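Local coordinates for protein putative esterase/lipase/thioesterase (Silicibacter sp., PDB 2PBL) that is a putative esterase, lipase or thioesterase of the alpha/beta-hydrolase fold, and probably hydrolyses ester or thioester bonds by way of a serine nucleophile, at residues A[56-61]-A[93-98]; A[83-88]-A[247-252]. One frame throughout, in Å; residues are numbered along the deposited sequence.

Contact 1: A[56-61]-A[93-98]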
loop_
_atom_site.group_PDB
_atom_site.type_symbol
_atom_site.label_atom_id
_atom_site.label_comp_id
_atom_site.label_asym_id
_atom_site.label_seq_id
_atom_site.Cartn_x
_atom_site.Cartn_y
_atom_site.Cartn_z
ATOM N N PHE A 56 10.322 11.532 -2.243
ATOM C CA PHE A 56 10.039 12.881 -1.791
ATOM C C PHE A 56 10.788 13.138 -0.493
ATOM O O PHE A 56 10.587 12.447 0.508
ATOM C CB PHE A 56 8.529 13.120 -1.644
ATOM C CG PHE A 56 7.772 12.784 -2.894
ATOM C CD1 PHE A 56 7.947 13.547 -4.037
ATOM C CD2 PHE A 56 6.958 11.664 -2.960
ATOM C CE1 PHE A 56 7.319 13.202 -5.206
ATOM C CE2 PHE A 56 6.327 11.323 -4.147
ATOM C CZ PHE A 56 6.501 12.099 -5.246
ATOM N N LEU A 57 11.607 14.186 -0.509
ATOM C CA LEU A 57 12.472 14.522 0.620
ATOM C C LEU A 57 11.898 15.660 1.405
ATOM O O LEU A 57 11.359 16.598 0.782
ATOM C CB LEU A 57 13.833 14.972 0.103
ATOM C CG LEU A 57 14.526 13.943 -0.783
ATOM C CD1 LEU A 57 15.752 14.499 -1.407
ATOM C CD2 LEU A 57 14.849 12.669 -0.023
ATOM N N PRO A 58 12.028 15.607 2.758
ATOM C CA PRO A 58 11.593 16.693 3.607
ATOM C C PRO A 58 12.641 17.777 3.533
ATOM O O PRO A 58 13.683 17.592 2.915
ATOM C CB PRO A 58 11.585 16.067 5.020
ATOM C CG PRO A 58 12.643 15.062 4.983
ATOM C CD PRO A 58 12.680 14.541 3.551
ATOM N N GLU A 59 12.378 18.900 4.178
ATOM C CA GLU A 59 13.353 19.974 4.146
ATOM C C GLU A 59 14.612 19.695 4.948
ATOM O O GLU A 59 15.701 20.006 4.488
ATOM C CB GLU A 59 12.725 21.280 4.594
ATOM C CG GLU A 59 11.851 21.891 3.548
ATOM C CD GLU A 59 11.518 23.312 3.911
ATOM O OE1 GLU A 59 10.614 23.525 4.727
ATOM O OE2 GLU A 59 12.183 24.189 3.361
ATOM N N GLY A 60 14.502 19.152 6.149
ATOM C CA GLY A 60 15.734 18.858 6.905
ATOM C C GLY A 60 16.246 17.445 6.655
ATOM O O GLY A 60 15.859 16.784 5.693
ATOM N N THR A 61 17.126 16.992 7.530
ATOM C CA THR A 61 17.596 15.601 7.534
ATOM C C THR A 61 16.401 14.679 7.830
ATOM O O THR A 61 15.681 14.875 8.795
ATOM C CB THR A 61 18.635 15.393 8.607
ATOM O OG1 THR A 61 19.784 16.182 8.280
ATOM C CG2 THR A 61 19.039 13.921 8.688
ATOM N N GLY A 93 8.915 15.224 8.897
ATOM C CA GLY A 93 10.326 14.979 8.640
ATOM C C GLY A 93 10.711 13.646 8.026
ATOM O O GLY A 93 11.889 13.328 7.980
ATOM N N TRP A 94 9.730 12.886 7.533
ATOM C CA TRP A 94 9.991 11.611 6.877
ATOM C C TRP A 94 10.212 11.801 5.390
ATOM O O TRP A 94 9.545 12.625 4.750
ATOM C CB TRP A 94 8.781 10.692 7.040
ATOM C CG TRP A 94 8.596 10.272 8.446
ATOM C CD1 TRP A 94 8.075 11.019 9.443
ATOM C CD2 TRP A 94 8.998 9.038 9.031
ATOM N NE1 TRP A 94 8.097 10.334 10.624
ATOM C CE2 TRP A 94 8.645 9.097 10.403
ATOM C CE3 TRP A 94 9.592 7.867 8.530
ATOM C CZ2 TRP A 94 8.906 8.057 11.286
ATOM C CZ3 TRP A 94 9.825 6.827 9.405
ATOM C CH2 TRP A 94 9.506 6.926 10.769
ATOM N N ALA A 95 11.142 11.038 4.833
ATOM C CA ALA A 95 11.254 10.959 3.370
ATOM C C ALA A 95 10.165 9.987 2.961
ATOM O O ALA A 95 9.819 9.088 3.707
ATOM C CB ALA A 95 12.598 10.457 2.922
ATOM N N VAL A 96 9.609 10.146 1.777
ATOM C CA VAL A 96 8.510 9.284 1.381
ATOM C C VAL A 96 8.734 8.637 0.021
ATOM O O VAL A 96 8.916 9.329 -0.977
ATOM C CB VAL A 96 7.166 10.099 1.384
ATOM C CG1 VAL A 96 6.007 9.240 0.898
ATOM C CG2 VAL A 96 6.904 10.655 2.778
ATOM N N ALA A 97 8.703 7.301 -0.022
ATOM C CA ALA A 97 8.898 6.596 -1.258
ATOM C C ALA A 97 7.587 6.019 -1.746
ATOM O O ALA A 97 6.849 5.443 -0.951
ATOM C CB ALA A 97 9.945 5.455 -1.078
HETATM N N MSE A 98 7.371 6.038 -3.054
HETATM C CA MSE A 98 6.186 5.471 -3.666
HETATM C C MSE A 98 6.514 4.643 -4.903
HETATM O O MSE A 98 6.809 5.171 -5.936
HETATM C CB MSE A 98 5.174 6.561 -4.002
HETATM C CG MSE A 98 4.506 7.078 -2.758
HETATM SE SE MSE A 98 3.145 8.438 -3.165
HETATM C CE MSE A 98 2.539 8.860 -1.426
HETATM O O HOH W 1 13.454 16.326 8.850
#
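Phe56 and Val96 face each other as an antiparallel hydrogen-bonded pair, so each residue gives its N-H to the other's carbonyl. Phe56 N donates to Val96 O over 2.9 Å, almost straight at 177° but tilted from the carbonyl plane. In return Val96 N reaches Phe56 O at 2.8 Å, this time in the carbonyl plane. The same Phe56 oxygen also takes a CA-H...O contact from Ala95 CA at 3.3 Å, while Leu57 O is served by Arg38 NH1. Here strand 52-56 ends against strand 94-99 in the mixed sheet of the alpha/beta-hydrolase fold. Pro58 has no N-H to offer the next carbonyl, and Trp94 O stays buried without a polar partner, with Pro58 CD 3.9 Å away. With CG anti to its own carbonyl carbon (chi1 -54°), Phe56 turns its ring over the sheet face it shares with Val96, CD2 3.6 Å from Val96 O; the selenium of Met98, a selenomethionine, sits at the ring's edge, 4.4 Å from CE2. Pro58 CG packs 3.5 Å from Gly93 O, and CD against Ala95. Without CG and CD, as with an alanine here, Gly93 O and Ala95 CB would probably lose apolar cover. A water donates to Thr61 O at 2.7 Å and, weakly, to Gly93 O. Strand 64-69 takes the other edge, with Ala95 hydrogen-bonded through its backbone to Phe66.

Contact 2: A[83-88]-A[247-252]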
loop_
_atom_site.group_PDB
_atom_site.type_symbol
_atom_site.label_atom_id
_atom_site.label_comp_id
_atom_site.label_asym_id
_atom_site.label_seq_id
_atom_site.Cartn_x
_atom_site.Cartn_y
_atom_site.Cartn_z
ATOM N N SER A 83 1.167 10.998 -5.197
ATOM C CA SER A 83 2.249 11.803 -4.632
ATOM C C SER A 83 1.781 12.728 -3.546
ATOM O O SER A 83 2.430 12.855 -2.501
ATOM C CB SER A 83 2.927 12.600 -5.753
ATOM O OG SER A 83 3.128 11.712 -6.846
ATOM N N HIS A 84 0.636 13.369 -3.779
ATOM C CA HIS A 84 0.083 14.355 -2.824
ATOM C C HIS A 84 -0.187 13.757 -1.418
ATOM O O HIS A 84 -0.298 14.479 -0.414
ATOM C CB HIS A 84 -1.202 14.942 -3.413
ATOM C CG HIS A 84 -2.294 13.934 -3.588
ATOM N ND1 HIS A 84 -2.229 12.900 -4.496
ATOM C CD2 HIS A 84 -3.484 13.807 -2.958
ATOM C CE1 HIS A 84 -3.334 12.180 -4.417
ATOM N NE2 HIS A 84 -4.121 12.718 -3.497
ATOM N N LEU A 85 -0.262 12.434 -1.346
ATOM C CA LEU A 85 -0.457 11.761 -0.067
ATOM C C LEU A 85 0.836 11.753 0.798
ATOM O O LEU A 85 0.831 11.308 1.949
ATOM C CB LEU A 85 -1.002 10.367 -0.294
ATOM C CG LEU A 85 -2.338 10.268 -1.070
ATOM C CD1 LEU A 85 -2.749 8.826 -1.275
ATOM C CD2 LEU A 85 -3.490 11.051 -0.375
ATOM N N ALA A 86 1.933 12.252 0.244
ATOM C CA ALA A 86 3.206 12.350 0.979
ATOM C C ALA A 86 3.248 13.518 1.960
ATOM O O ALA A 86 4.084 13.540 2.883
ATOM C CB ALA A 86 4.365 12.479 -0.025
ATOM N N VAL A 87 2.310 14.453 1.822
ATOM C CA VAL A 87 2.374 15.697 2.623
ATOM C C VAL A 87 2.445 15.524 4.159
ATOM O O VAL A 87 3.313 16.089 4.811
ATOM C CB VAL A 87 1.201 16.666 2.187
ATOM C CG1 VAL A 87 1.032 17.807 3.167
ATOM C CG2 VAL A 87 1.489 17.178 0.779
ATOM N N GLY A 88 1.564 14.741 4.747
ATOM C CA GLY A 88 1.530 14.634 6.192
ATOM C C GLY A 88 2.829 14.105 6.798
ATOM O O GLY A 88 3.366 14.691 7.747
ATOM N N GLU A 247 -7.337 9.689 2.261
ATOM C CA GLU A 247 -7.220 11.163 2.220
ATOM C C GLU A 247 -6.472 11.787 3.361
ATOM O O GLU A 247 -5.671 12.680 3.102
ATOM C CB GLU A 247 -8.570 11.855 2.003
ATOM C CG GLU A 247 -9.048 11.626 0.605
ATOM C CD GLU A 247 -10.397 12.288 0.226
ATOM O OE1 GLU A 247 -11.119 12.852 1.122
ATOM O OE2 GLU A 247 -10.710 12.206 -0.987
ATOM N N PRO A 248 -6.683 11.313 4.604
ATOM C CA PRO A 248 -5.927 11.875 5.747
ATOM C C PRO A 248 -4.399 11.813 5.675
ATOM O O PRO A 248 -3.716 12.495 6.470
ATOM C CB PRO A 248 -6.433 11.056 6.941
ATOM C CG PRO A 248 -7.828 10.643 6.500
ATOM C CD PRO A 248 -7.674 10.319 5.066
ATOM N N LEU A 249 -3.850 11.024 4.745
ATOM C CA LEU A 249 -2.399 11.008 4.554
ATOM C C LEU A 249 -1.846 12.386 4.178
ATOM O O LEU A 249 -0.673 12.694 4.438
ATOM C CB LEU A 249 -1.992 9.997 3.489
ATOM C CG LEU A 249 -2.092 8.500 3.812
ATOM C CD1 LEU A 249 -1.775 7.652 2.593
ATOM C CD2 LEU A 249 -1.181 8.062 4.951
ATOM N N ALA A 250 -2.685 13.201 3.534
ATOM C CA ALA A 250 -2.322 14.554 3.118
ATOM C C ALA A 250 -2.291 15.566 4.301
ATOM O O ALA A 250 -1.801 16.690 4.159
ATOM C CB ALA A 250 -3.319 15.035 2.019
ATOM N N ASP A 251 -2.810 15.163 5.455
ATOM C CA ASP A 251 -2.938 16.053 6.608
ATOM C C ASP A 251 -1.904 15.740 7.668
ATOM O O ASP A 251 -1.981 14.677 8.278
ATOM C CB ASP A 251 -4.332 15.863 7.193
ATOM C CG ASP A 251 -4.636 16.809 8.364
ATOM O OD1 ASP A 251 -3.731 17.511 8.894
ATOM O OD2 ASP A 251 -5.816 16.815 8.776
ATOM N N PRO A 252 -0.942 16.652 7.886
ATOM C CA PRO A 252 0.049 16.494 8.957
ATOM C C PRO A 252 -0.469 16.068 10.313
ATOM O O PRO A 252 0.224 15.325 11.005
ATOM C CB PRO A 252 0.624 17.903 9.079
ATOM C CG PRO A 252 0.616 18.404 7.706
ATOM C CD PRO A 252 -0.670 17.877 7.100
#
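The imidazole of His84 has Leu85 CG over one face, nearer the ring's rim than its middle, while His84 O meets the Ala250 methyl carbon CB across the contact at 3.9 Å. In this part of the alpha/beta-hydrolase fold the 3-10 segment 83-85 and the residues leading into helix 87-91 meet the 3-10 segment 247-250 of the loop before helix 255-261. Leu85 and Leu249 cross obliquely. Leu85 CB lies 3.9 Å from Leu249 CB, and with CG anti to its carbonyl carbon (chi1 -72°) Leu249 brings CD1 against both Leu85 CB and CD1. The Leu249 side chain also packs on Leu256 and Ile260 of helix 255-261. On the polar side, Leu249 O accepts the N-H of Gly88 at 3.0 Å, in the carbonyl plane but bent to 140° at the hydrogen. Leu85 O is 3.2 Å from that same Leu249 O, two acceptors without a bond between them. The CA atoms come nearest at Gly88 and Pro252, and Gly88 CA is 3.6 Å from Pro252 N; a CB on Gly88 would fall too close to Leu249 O. Further out, Val87 CG1, anti to the backbone N (chi1 168°), sits 3.2 Å from Ala250 O.

Overall arrangement
The centres of contact 1 and contact 2 are about 12 Å apart, on the same side of the chain's centre, and the two touch: Phe56 CZ packs on Ser83 CB at 3.6 Å, Val96 CG1 on Ala86 CB at 3.7 Å. Along the chain the segments alternate, 56-61, 83-88, 93-98, 247-252, and helix 87-91 leads into strand 94-99, so one helix-strand unit serves both. Contact 1 joins this strand to its antiparallel neighbour 52-56 within the sheet; contact 2 ties the segment leading into the helix to the loop before the C-terminal helix 255-261. Together they join early and late parts of the hydrolase fold, with Leu249 near, though not touching, the probable nucleophile elbow around Ser137.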